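PDB 2CC3: protein virB8 from Agrobacterium tumefaciens, which forms homodimers at the bacterial inner membrane as part of a type IV secretion system thought to direct T-DNA transfer into plant cells. Local coordinates for residues 2-6 and 7-11; 14-17 and 18-21; 39-42 and 43-47. All blocks are in the same frame, centred on the assembly; numbering follows the deposited sequence.

In the fold
All three contacts are local, joining neighbouring turns or the start of a helix, and they follow one another along the chain of the periplasmic domain. Interactions 1 and 2 share helix 6-23: residues 2-11 lead into and begin it and residues 14-21 form its buried middle, with centres about 16 Å apart. Interaction 3 opens helix 43-53 after helix 30-39; its centre lies about 14 Å from that of interaction 2 and about 25 Å from that of interaction 1. Tyr18 OH and Ser41 OG, 2.7 Å apart, make a probable hydrogen bond that links helix 6-23 to the loop leading into helix 43-53. Interactions 1 and 2 both reach the second subunit, so helix 6-23 serves core and dimer alike.

Interaction 1 (2-6 and 7-11); sequences PHMTQ and EEAVV
Thr5 and Glu8 meet where an extended chain turns into helix 6-23: the first i to i+4 bonds run from Ala9 N to Thr5 O (3.0 Å) and from Val10 N to Gln6 O (2.8 Å, 170° at the hydrogen). Thr5 is the N-cap. Its OG1, held between its own backbone N and carbonyl carbon (chi1 69°), accepts from Glu8 N at 3.0 Å. The extended Glu8 side chain crosses that of Thr5 at about a right angle, and its OE1 takes two donors. Thr5 N reaches it from well above the carboxylate plane, at 3.1 Å, whereas Thr5 OG1 donates to its anti lone pair. Two bonds to one oxygen limit the swing of the carboxylate, and Met4 CB lies against Glu8 CD at 3.3 Å. Further along its chain, Met4 SD lies 4.0 Å from Ala9 CB. Gln6 CG touches Val10 CG2 at 4.0 Å. Glu7 turns its carboxylate to Lys114 in a salt bridge, while Gln6, Glu7, Ala9 and Val10 pack on the second subunit, Val10 against its own counterpart. The pair Glu8 N to Thr5 OG1 and Thr5 N to Glu8 OE1 is a capping box, here opening a helix used in the dimer.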
loop_
_atom_site.group_PDB
_atom_site.type_symbol
_atom_site.label_atom_id
_atom_site.label_comp_id
_atom_site.label_asym_id
_atom_site.label_seq_id
_atom_site.Cartn_x
_atom_site.Cartn_y
_atom_site.Cartn_z
ATOM N N PRO A 2 -7.471 24.760 3.866
ATOM C CA PRO A 2 -7.777 24.168 2.554
ATOM C C PRO A 2 -8.674 22.915 2.678
ATOM O O PRO A 2 -8.315 21.963 3.375
ATOM C CB PRO A 2 -6.391 23.805 1.985
ATOM C CG PRO A 2 -5.384 24.371 2.939
ATOM C CD PRO A 2 -6.069 24.523 4.252
ATOM N N HIS A 3 -9.826 22.939 2.002
ATOM C CA HIS A 3 -10.838 21.884 2.115
ATOM C C HIS A 3 -10.868 20.945 0.904
ATOM O O HIS A 3 -10.679 21.367 -0.233
ATOM C CB HIS A 3 -12.249 22.478 2.294
ATOM C CG HIS A 3 -12.293 23.731 3.115
ATOM N ND1 HIS A 3 -12.536 23.726 4.474
ATOM C CD2 HIS A 3 -12.150 25.033 2.764
ATOM C CE1 HIS A 3 -12.519 24.968 4.928
ATOM N NE2 HIS A 3 -12.288 25.780 3.911
ATOM N N MET A 4 -11.118 19.665 1.158
ATOM C CA MET A 4 -11.512 18.749 0.099
ATOM C C MET A 4 -12.596 17.791 0.565
ATOM O O MET A 4 -12.655 17.419 1.741
ATOM C CB MET A 4 -10.312 17.992 -0.495
ATOM C CG MET A 4 -9.655 16.917 0.360
ATOM S SD MET A 4 -8.140 16.387 -0.473
ATOM C CE MET A 4 -6.973 17.584 0.184
ATOM N N THR A 5 -13.453 17.400 -0.368
ATOM C CA THR A 5 -14.411 16.330 -0.131
ATOM C C THR A 5 -13.663 15.009 0.113
ATOM O O THR A 5 -12.548 14.819 -0.372
ATOM C CB THR A 5 -15.355 16.177 -1.333
ATOM O OG1 THR A 5 -14.616 15.658 -2.439
ATOM C CG2 THR A 5 -15.964 17.539 -1.717
ATOM N N GLN A 6 -14.268 14.093 0.864
ATOM C CA GLN A 6 -13.649 12.796 1.045
ATOM C C GLN A 6 -13.535 12.022 -0.265
ATOM O O GLN A 6 -12.555 11.300 -0.460
ATOM C CB GLN A 6 -14.297 11.943 2.145
ATOM C CG GLN A 6 -13.353 10.768 2.571
ATOM C CD GLN A 6 -13.839 10.000 3.761
ATOM O OE1 GLN A 6 -13.783 10.474 4.893
ATOM N NE2 GLN A 6 -14.321 8.817 3.518
ATOM N N GLU A 7 -14.498 12.200 -1.165
ATOM C CA GLU A 7 -14.486 11.568 -2.500
ATOM C C GLU A 7 -13.254 11.965 -3.289
ATOM O O GLU A 7 -12.585 11.111 -3.847
ATOM C CB GLU A 7 -15.772 11.902 -3.291
ATOM C CG GLU A 7 -15.653 11.849 -4.831
ATOM C CD GLU A 7 -15.313 10.464 -5.401
ATOM O OE1 GLU A 7 -15.113 9.498 -4.631
ATOM O OE2 GLU A 7 -15.232 10.343 -6.643
ATOM N N GLU A 8 -12.966 13.262 -3.297
ATOM C CA GLU A 8 -11.773 13.830 -3.902
ATOM C C GLU A 8 -10.500 13.373 -3.181
ATOM O O GLU A 8 -9.491 13.097 -3.825
ATOM C CB GLU A 8 -11.975 15.357 -4.050
ATOM C CG GLU A 8 -10.840 16.342 -3.810
ATOM C CD GLU A 8 -11.402 17.780 -3.623
ATOM O OE1 GLU A 8 -12.615 17.909 -3.318
ATOM O OE2 GLU A 8 -10.647 18.777 -3.768
ATOM N N ALA A 9 -10.560 13.211 -1.857
ATOM C CA ALA A 9 -9.397 12.673 -1.113
ATOM C C ALA A 9 -9.106 11.227 -1.499
ATOM O O ALA A 9 -7.955 10.852 -1.763
ATOM C CB ALA A 9 -9.580 12.809 0.409
ATOM N N VAL A 10 -10.159 10.419 -1.529
ATOM C CA VAL A 10 -10.079 9.034 -1.967
ATOM C C VAL A 10 -9.545 8.877 -3.397
ATOM O O VAL A 10 -8.704 8.006 -3.650
ATOM C CB VAL A 10 -11.439 8.331 -1.747
ATOM C CG1 VAL A 10 -11.392 6.854 -2.173
ATOM C CG2 VAL A 10 -11.798 8.414 -0.262
ATOM N N VAL A 11 -10.031 9.692 -4.328
ATOM C CA VAL A 11 -9.479 9.703 -5.698
ATOM C C VAL A 11 -7.971 9.852 -5.705
ATOM O O VAL A 11 -7.255 8.997 -6.268
ATOM C CB VAL A 11 -10.085 10.819 -6.559
ATOM C CG1 VAL A 11 -9.400 10.877 -7.913
ATOM C CG2 VAL A 11 -11.600 10.564 -6.792
#

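Interaction 2 (14-17 and 18-21); sequences SLWE and YVRL
This contact is two successive turns of alpha-helix 6-23, largely buried here, in the periplasmic domain of a VirB8 family protein (NTF2 clan). The evidence is four consecutive i to i+4 bonds: Tyr18 N to Ser14 O, Val19 N to Leu15 O, Arg20 N to Trp16 O and Leu21 N to Glu17 O. All measure 2.7 to 2.8 Å, with at least 157° at the hydrogen.

Trp16 meets both Val19 and Arg20 of the next turn. With its CG anti to the backbone N (chi1 170°), the indole leans along the helix toward them. Arg20 CB sits over one face, 4.0 Å above the plane and offset toward the rim, near CE2. It is thus the aliphatic root of the arginine that meets the ring, and the guanidinium plane is inclined 49° to the indole. Val19 crosses the indole at about a right angle and brings its CG1 to Trp16 CZ3 at 3.8 Å.

Elsewhere on the helix surface, Glu17 and Leu21 run side by side in the same direction. Leu21 CD1 lies 3.8 Å from Glu17 CG and 3.7 Å from Glu17 OE2, so a methyl group packs along the acidic chain. The charged ends of Glu17 and Arg20 do not meet: Glu17 OE2 stays 5.5 Å from Arg20 NH2, an attraction that is probably modest.

Around these turns, Leu15, Trp16 and Val19 press on strand 85-96, and Trp16 also makes an edge-to-face contact with His75. Tyr18 packs edge-to-face with Tyr135, while Glu17 and Leu21 lie against helix 30-39. Trp16 and Arg20 further touch Leu124 and Tyr32 of the second subunit, leaving the helix between the antiparallel sheet, a neighbouring helix and the dimer partner.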
loop_
_atom_site.group_PDB
_atom_site.type_symbol
_atom_site.label_atom_id
_atom_site.label_comp_id
_atom_site.label_asym_id
_atom_site.label_seq_id
_atom_site.Cartn_x
_atom_site.Cartn_y
_atom_site.Cartn_z
ATOM N N SER A 14 -6.027 6.997 -4.239
ATOM C CA SER A 14 -6.031 5.699 -4.998
ATOM C C SER A 14 -5.177 5.821 -6.292
ATOM O O SER A 14 -4.492 4.876 -6.694
ATOM C CB SER A 14 -7.446 5.191 -5.358
ATOM O OG SER A 14 -8.396 5.209 -4.292
ATOM N N LEU A 15 -5.232 6.996 -6.918
ATOM C CA LEU A 15 -4.515 7.250 -8.171
ATOM C C LEU A 15 -3.031 7.334 -7.951
ATOM O O LEU A 15 -2.248 6.809 -8.757
ATOM C CB LEU A 15 -5.061 8.496 -8.879
ATOM C CG LEU A 15 -6.477 8.373 -9.462
ATOM C CD1 LEU A 15 -7.047 9.745 -9.807
ATOM C CD2 LEU A 15 -6.510 7.469 -10.679
ATOM N N TRP A 16 -2.645 7.912 -6.810
ATOM C CA TRP A 16 -1.235 7.959 -6.390
ATOM C C TRP A 16 -0.704 6.620 -6.014
ATOM O O TRP A 16 0.435 6.255 -6.340
ATOM C CB TRP A 16 -1.016 8.932 -5.230
ATOM C CG TRP A 16 0.350 8.760 -4.681
ATOM C CD1 TRP A 16 0.676 8.301 -3.431
ATOM C CD2 TRP A 16 1.582 8.962 -5.364
ATOM N NE1 TRP A 16 2.032 8.218 -3.294
ATOM C CE2 TRP A 16 2.619 8.621 -4.465
ATOM C CE3 TRP A 16 1.923 9.400 -6.655
ATOM C CZ2 TRP A 16 3.976 8.710 -4.812
ATOM C CZ3 TRP A 16 3.269 9.478 -6.998
ATOM C CH2 TRP A 16 4.269 9.132 -6.088
ATOM N N GLU A 17 -1.506 5.869 -5.272
ATOM C CA GLU A 17 -1.142 4.481 -4.979
ATOM C C GLU A 17 -0.979 3.692 -6.296
ATOM O O GLU A 17 -0.031 2.916 -6.457
ATOM C CB GLU A 17 -2.181 3.853 -4.065
ATOM C CG GLU A 17 -1.909 2.413 -3.723
ATOM C CD GLU A 17 -3.134 1.715 -3.180
ATOM O OE1 GLU A 17 -4.201 2.379 -2.970
ATOM O OE2 GLU A 17 -3.031 0.487 -2.983
ATOM N N TYR A 18 -1.883 3.922 -7.245
ATOM C CA TYR A 18 -1.733 3.357 -8.598
ATOM C C TYR A 18 -0.393 3.706 -9.188
ATOM O O TYR A 18 0.425 2.819 -9.534
ATOM C CB TYR A 18 -2.858 3.786 -9.552
ATOM C CG TYR A 18 -2.812 3.059 -10.902
ATOM C CD1 TYR A 18 -3.429 1.812 -11.062
ATOM C CD2 TYR A 18 -2.156 3.629 -12.010
ATOM C CE1 TYR A 18 -3.394 1.143 -12.291
ATOM C CE2 TYR A 18 -2.096 2.985 -13.223
ATOM C CZ TYR A 18 -2.714 1.739 -13.372
ATOM O OH TYR A 18 -2.654 1.081 -14.577
ATOM N N VAL A 19 -0.131 4.999 -9.299
ATOM C CA VAL A 19 1.179 5.435 -9.801
ATOM C C VAL A 19 2.318 4.782 -9.037
ATOM O O VAL A 19 3.217 4.163 -9.633
ATOM C CB VAL A 19 1.335 6.977 -9.708
ATOM C CG1 VAL A 19 2.730 7.428 -10.179
ATOM C CG2 VAL A 19 0.268 7.630 -10.503
ATOM N N ARG A 20 2.280 4.892 -7.707
ATOM C CA ARG A 20 3.389 4.401 -6.926
ATOM C C ARG A 20 3.609 2.908 -7.194
ATOM O O ARG A 20 4.744 2.474 -7.416
ATOM C CB ARG A 20 3.140 4.678 -5.435
ATOM C CG ARG A 20 4.249 4.288 -4.494
ATOM C CD ARG A 20 3.790 4.358 -2.998
ATOM N NE ARG A 20 2.855 3.280 -2.614
ATOM C CZ ARG A 20 3.199 2.079 -2.111
ATOM N NH1 ARG A 20 4.476 1.728 -1.891
ATOM N NH2 ARG A 20 2.244 1.210 -1.809
ATOM N N LEU A 21 2.536 2.110 -7.118
ATOM C CA LEU A 21 2.655 0.652 -7.306
ATOM C C LEU A 21 3.130 0.297 -8.723
ATOM O O LEU A 21 3.886 -0.643 -8.926
ATOM C CB LEU A 21 1.329 -0.074 -6.977
ATOM C CG LEU A 21 0.881 -0.256 -5.515
ATOM C CD1 LEU A 21 -0.570 -0.627 -5.485
ATOM C CD2 LEU A 21 1.669 -1.294 -4.708
#

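Interaction 3 (39-42 and 43-47); sequences NFSA and PMVRQ
Ser41 and Val45 form the close-packed side of this helix start, with Ser41 CB and OG each 3.6 Å from Val45 CG1. Val45 CG1 stands anti to its backbone N (chi1 177°), which directs that methyl at the serine. Both residues are buried, and the hydroxyl of Ser41 is satisfied by Tyr18 OH and Val37 O. Beside them the first firm helical bond, Arg46 N to Ala42 O at 2.9 Å, is nearly straight at 169°.

The partly exposed Arg46 makes a separate, close face-on contact. Its chain bends at chi3 (-23°) and lays the guanidinium flat over Ser41 O: NH1 lies 3.1 Å from that oxygen, but the angle is too poor for a hydrogen bond, so the carbonyl faces the group rather than its N-H edge. Arg46 NH1 has a weak bond to Ser38 O.

The loose side belongs to Pro43 and Met44, which are exposed, and the Met44 side chain leads away from residues 39-42.

Together these residues connect helix 30-39 to helix 43-53. Phe40 and Ala42 bond through their backbones to Val132 of strand 130-139, Phe40 packs on Ser14 and Tyr18, and Val45 fits between helix 6-23 and that same strand.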
loop_
_atom_site.group_PDB
_atom_site.type_symbol
_atom_site.label_atom_id
_atom_site.label_comp_id
_atom_site.label_asym_id
_atom_site.label_seq_id
_atom_site.Cartn_x
_atom_site.Cartn_y
_atom_site.Cartn_z
ATOM N N ASN A 39 -5.608 -5.180 -11.235
ATOM C CA ASN A 39 -7.026 -5.167 -10.838
ATOM C C ASN A 39 -7.683 -3.802 -10.976
ATOM O O ASN A 39 -8.883 -3.687 -11.228
ATOM C CB ASN A 39 -7.168 -5.677 -9.402
ATOM C CG ASN A 39 -6.939 -7.164 -9.305
ATOM O OD1 ASN A 39 -7.336 -7.909 -10.195
ATOM N ND2 ASN A 39 -6.303 -7.605 -8.225
ATOM N N PHE A 40 -6.865 -2.775 -10.803
ATOM C CA PHE A 40 -7.252 -1.378 -10.898
ATOM C C PHE A 40 -7.436 -0.873 -12.361
ATOM O O PHE A 40 -7.936 0.228 -12.573
ATOM C CB PHE A 40 -6.116 -0.529 -10.287
ATOM C CG PHE A 40 -6.337 -0.077 -8.843
ATOM C CD1 PHE A 40 -5.765 -0.779 -7.771
ATOM C CD2 PHE A 40 -7.033 1.097 -8.559
ATOM C CE1 PHE A 40 -5.932 -0.349 -6.422
ATOM C CE2 PHE A 40 -7.207 1.537 -7.220
ATOM C CZ PHE A 40 -6.651 0.812 -6.159
ATOM N N SER A 41 -6.990 -1.651 -13.354
ATOM C CA SER A 41 -6.893 -1.172 -14.739
ATOM C C SER A 41 -7.916 -1.809 -15.668
ATOM O O SER A 41 -8.120 -3.012 -15.619
ATOM C CB SER A 41 -5.506 -1.488 -15.260
ATOM O OG SER A 41 -4.525 -0.910 -14.416
ATOM N N ALA A 42 -8.527 -1.003 -16.536
ATOM C CA ALA A 42 -9.402 -1.504 -17.586
ATOM C C ALA A 42 -8.527 -2.273 -18.595
ATOM O O ALA A 42 -7.315 -2.095 -18.593
ATOM C CB ALA A 42 -10.184 -0.355 -18.237
ATOM N N PRO A 43 -9.119 -3.227 -19.349
ATOM C CA PRO A 43 -8.434 -4.193 -20.234
ATOM C C PRO A 43 -7.158 -3.766 -20.989
ATOM O O PRO A 43 -6.156 -4.465 -20.912
ATOM C CB PRO A 43 -9.560 -4.622 -21.184
ATOM C CG PRO A 43 -10.713 -4.722 -20.288
ATOM C CD PRO A 43 -10.568 -3.531 -19.292
ATOM N N MET A 44 -7.164 -2.656 -21.691
ATOM C CA MET A 44 -5.968 -2.252 -22.453
ATOM C C MET A 44 -4.828 -1.740 -21.568
ATOM O O MET A 44 -3.648 -2.063 -21.767
ATOM C CB MET A 44 -6.342 -1.161 -23.424
ATOM C CG MET A 44 -7.684 -1.378 -24.029
ATOM S SD MET A 44 -7.474 -0.966 -25.739
ATOM C CE MET A 44 -6.306 -2.214 -26.197
ATOM N N VAL A 45 -5.199 -0.932 -20.588
ATOM C CA VAL A 45 -4.271 -0.475 -19.558
ATOM C C VAL A 45 -3.656 -1.699 -18.879
ATOM O O VAL A 45 -2.443 -1.812 -18.784
ATOM C CB VAL A 45 -5.011 0.496 -18.591
ATOM C CG1 VAL A 45 -4.103 0.965 -17.437
ATOM C CG2 VAL A 45 -5.471 1.655 -19.362
ATOM N N ARG A 46 -4.485 -2.666 -18.473
ATOM C CA ARG A 46 -3.958 -3.876 -17.849
ATOM C C ARG A 46 -2.947 -4.587 -18.753
ATOM O O ARG A 46 -1.907 -5.077 -18.288
ATOM C CB ARG A 46 -5.093 -4.820 -17.481
ATOM C CG ARG A 46 -4.711 -5.928 -16.513
ATOM C CD ARG A 46 -5.693 -7.111 -16.527
ATOM N NE ARG A 46 -7.028 -6.764 -17.029
ATOM C CZ ARG A 46 -8.025 -6.256 -16.297
ATOM N NH1 ARG A 46 -7.876 -5.999 -14.999
ATOM N NH2 ARG A 46 -9.184 -6.000 -16.866
ATOM N N GLN A 47 -3.250 -4.632 -20.044
ATOM C CA GLN A 47 -2.417 -5.345 -20.994
ATOM C C GLN A 47 -1.128 -4.604 -21.305
ATOM O O GLN A 47 -0.077 -5.225 -21.374
ATOM C CB GLN A 47 -3.211 -5.662 -22.256
ATOM C CG GLN A 47 -4.245 -6.729 -21.997
ATOM C CD GLN A 47 -5.415 -6.633 -22.932
ATOM O OE1 GLN A 47 -5.765 -5.554 -23.412
ATOM N NE2 GLN A 47 -6.053 -7.767 -23.185
#